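Long-range contact in putative transcription protein (PDB 4GCV), which probably binds DNA as a transcriptional regulator of the HxlR-like helix-turn-helix family and is a putative sensor of oxidative stress: residues 64-69 with 80-85. The protein carries 2 engineered substitutions. Residues are numbered along the deposited sequence; the frame is centred on the assembly and turned at random.
Sequences GLLERQ and YVPTAK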
loop_
_atom_site.group_PDB
_atom_site.type_symbol
_atom_site.label_atom_id
_atom_site.label_comp_id
_atom_site.label_asym_id
_atom_site.label_seq_id
_atom_site.Cartn_x
_atom_site.Cartn_y
_atom_site.Cartn_z
ATOM N N GLY B 64 -12.640 -0.781 6.957
ATOM C CA GLY B 64 -12.913 -2.216 7.159
ATOM C C GLY B 64 -11.688 -2.980 7.634
ATOM O O GLY B 64 -11.673 -4.209 7.594
ATOM N N LEU B 65 -10.675 -2.254 8.107
ATOM C CA LEU B 65 -9.445 -2.871 8.531
ATOM C C LEU B 65 -9.402 -3.225 10.018
ATOM O O LEU B 65 -8.666 -4.136 10.436
ATOM C CB LEU B 65 -8.318 -1.913 8.211
ATOM C CG LEU B 65 -7.494 -2.097 6.949
ATOM C CD1 LEU B 65 -8.021 -3.041 5.876
ATOM C CD2 LEU B 65 -7.214 -0.739 6.366
ATOM N N LEU B 66 -10.111 -2.457 10.831
ATOM C CA LEU B 66 -10.241 -2.784 12.250
ATOM C C LEU B 66 -11.712 -2.820 12.544
ATOM O O LEU B 66 -12.488 -2.217 11.827
ATOM C CB LEU B 66 -9.577 -1.705 13.145
ATOM C CG LEU B 66 -8.061 -1.563 13.152
ATOM C CD1 LEU B 66 -7.793 -0.280 13.807
ATOM C CD2 LEU B 66 -7.364 -2.695 13.920
ATOM N N GLU B 67 -12.100 -3.529 13.589
ATOM C CA GLU B 67 -13.478 -3.468 14.044
ATOM C C GLU B 67 -13.470 -3.111 15.524
ATOM O O GLU B 67 -12.559 -3.476 16.252
ATOM C CB GLU B 67 -14.240 -4.781 13.757
ATOM C CG GLU B 67 -13.693 -5.961 14.524
ATOM C CD GLU B 67 -14.542 -7.216 14.425
ATOM O OE1 GLU B 67 -14.563 -7.987 15.432
ATOM O OE2 GLU B 67 -15.184 -7.427 13.361
ATOM N N ARG B 68 -14.445 -2.331 15.938
ATOM C CA ARG B 68 -14.567 -1.881 17.308
ATOM C C ARG B 68 -15.391 -2.923 18.022
ATOM O O ARG B 68 -16.352 -3.469 17.453
ATOM C CB ARG B 68 -15.346 -0.584 17.311
ATOM C CG ARG B 68 -14.736 0.539 18.089
ATOM C CD ARG B 68 -15.225 1.921 17.631
ATOM N NE ARG B 68 -16.664 2.033 17.638
ATOM C CZ ARG B 68 -17.331 3.122 18.013
ATOM N NH1 ARG B 68 -16.668 4.196 18.430
ATOM N NH2 ARG B 68 -18.669 3.149 17.992
ATOM N N GLN B 69 -15.037 -3.220 19.260
ATOM C CA GLN B 69 -15.819 -4.154 20.026
ATOM C C GLN B 69 -15.847 -3.724 21.474
ATOM O O GLN B 69 -14.827 -3.266 21.978
ATOM C CB GLN B 69 -15.364 -5.598 19.809
ATOM C CG GLN B 69 -14.034 -5.990 20.390
ATOM C CD GLN B 69 -13.639 -7.450 20.082
ATOM O OE1 GLN B 69 -13.221 -8.186 20.986
ATOM N NE2 GLN B 69 -13.751 -7.860 18.809
ATOM N N TYR B 80 -10.047 -2.271 19.766
ATOM C CA TYR B 80 -9.954 -2.254 18.310
ATOM C C TYR B 80 -9.174 -3.455 17.875
ATOM O O TYR B 80 -7.998 -3.599 18.201
ATOM C CB TYR B 80 -9.232 -0.969 17.827
ATOM C CG TYR B 80 -9.943 0.263 18.263
ATOM C CD1 TYR B 80 -9.832 0.723 19.562
ATOM C CD2 TYR B 80 -10.781 0.931 17.411
ATOM C CE1 TYR B 80 -10.543 1.846 19.990
ATOM C CE2 TYR B 80 -11.476 2.067 17.815
ATOM C CZ TYR B 80 -11.346 2.514 19.097
ATOM O OH TYR B 80 -12.048 3.604 19.520
ATOM N N VAL B 81 -9.795 -4.323 17.117
ATOM C CA VAL B 81 -9.159 -5.571 16.827
ATOM C C VAL B 81 -9.113 -5.724 15.322
ATOM O O VAL B 81 -10.065 -5.334 14.647
ATOM C CB VAL B 81 -9.918 -6.764 17.515
ATOM C CG1 VAL B 81 -10.634 -6.299 18.734
ATOM C CG2 VAL B 81 -10.867 -7.382 16.601
ATOM N N PRO B 82 -8.023 -6.294 14.789
ATOM C CA PRO B 82 -7.978 -6.422 13.357
ATOM C C PRO B 82 -8.986 -7.416 12.815
ATOM O O PRO B 82 -9.407 -8.337 13.442
ATOM C CB PRO B 82 -6.540 -6.913 13.077
ATOM C CG PRO B 82 -5.805 -6.755 14.441
ATOM C CD PRO B 82 -6.895 -6.990 15.413
ATOM N N THR B 83 -9.287 -7.194 11.577
ATOM C CA THR B 83 -10.350 -7.773 10.839
ATOM C C THR B 83 -9.565 -8.700 9.910
ATOM O O THR B 83 -8.296 -8.611 9.817
ATOM C CB THR B 83 -10.894 -6.536 10.128
ATOM O OG1 THR B 83 -12.281 -6.326 10.423
ATOM C CG2 THR B 83 -10.525 -6.442 8.713
ATOM N N ALA B 84 -10.262 -9.546 9.182
ATOM C CA ALA B 84 -9.568 -10.423 8.256
ATOM C C ALA B 84 -8.842 -9.607 7.167
ATOM O O ALA B 84 -7.654 -9.812 6.894
ATOM C CB ALA B 84 -10.553 -11.522 7.682
ATOM N N LYS B 85 -9.536 -8.635 6.589
ATOM C CA LYS B 85 -8.879 -7.649 5.698
ATOM C C LYS B 85 -7.624 -6.987 6.273
ATOM O O LYS B 85 -6.625 -6.821 5.589
ATOM C CB LYS B 85 -9.852 -6.543 5.314
ATOM C CG LYS B 85 -10.716 -6.886 4.104
ATOM C CD LYS B 85 -11.584 -5.674 3.764
ATOM C CE LYS B 85 -12.232 -5.794 2.401
ATOM N NZ LYS B 85 -12.695 -7.185 2.183
#
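The side chain of R68 runs alongside the ring of Y80, both heading in the same direction. The aliphatic part of R68 does the touching: its CG comes obliquely to within 3.6 Å of CE2 of Y80, and its CD lies near the same ring atom. The guanidinium plane is turned 61° from the ring. The same arginine makes a cation-pi contact with Y78 and a long, weak ion pair with a bound phosphate that was probably picked up during crystallisation.

The side chain of Q69 runs nearly perpendicular to that of V81, and its NE2 is 3.5 Å from CG1 of V81. CG of Q69 sits between the backbone N and the carbonyl carbon (chi1 70°), and the extended chain beyond it carries the amide over the valine. E67 has a similar chi1 and brings its CG to 3.8 Å from CG2 of V81. Both polar side chains thus reach V81 from the neighbouring strand, E67 with its CG and Q69 with its amide.

The backbones are held by two nearly straight hydrogen bonds between E67 and V81. N of E67 donates to O of V81 at 2.9 Å, and N of V81 donates to O of E67 at 3.0 Å. Beyond this pair, the hydrogen bond from N of T83 to O of L65 is weak (3.3 Å).

CD2 of L66 packs 3.8 Å from N of P82. L65 and L66 also pack on helices 23-33 and 50-62, and L65 on W99 of the second subunit. G64 ends helix 50-62 in a Schellman motif, while T83 stands at the N-cap position before helix 84-101. The antiparallel strands 66-73 and 76-82 form the beta hairpin, or wing, of a winged helix-turn-helix domain, consistent with the HxlR family.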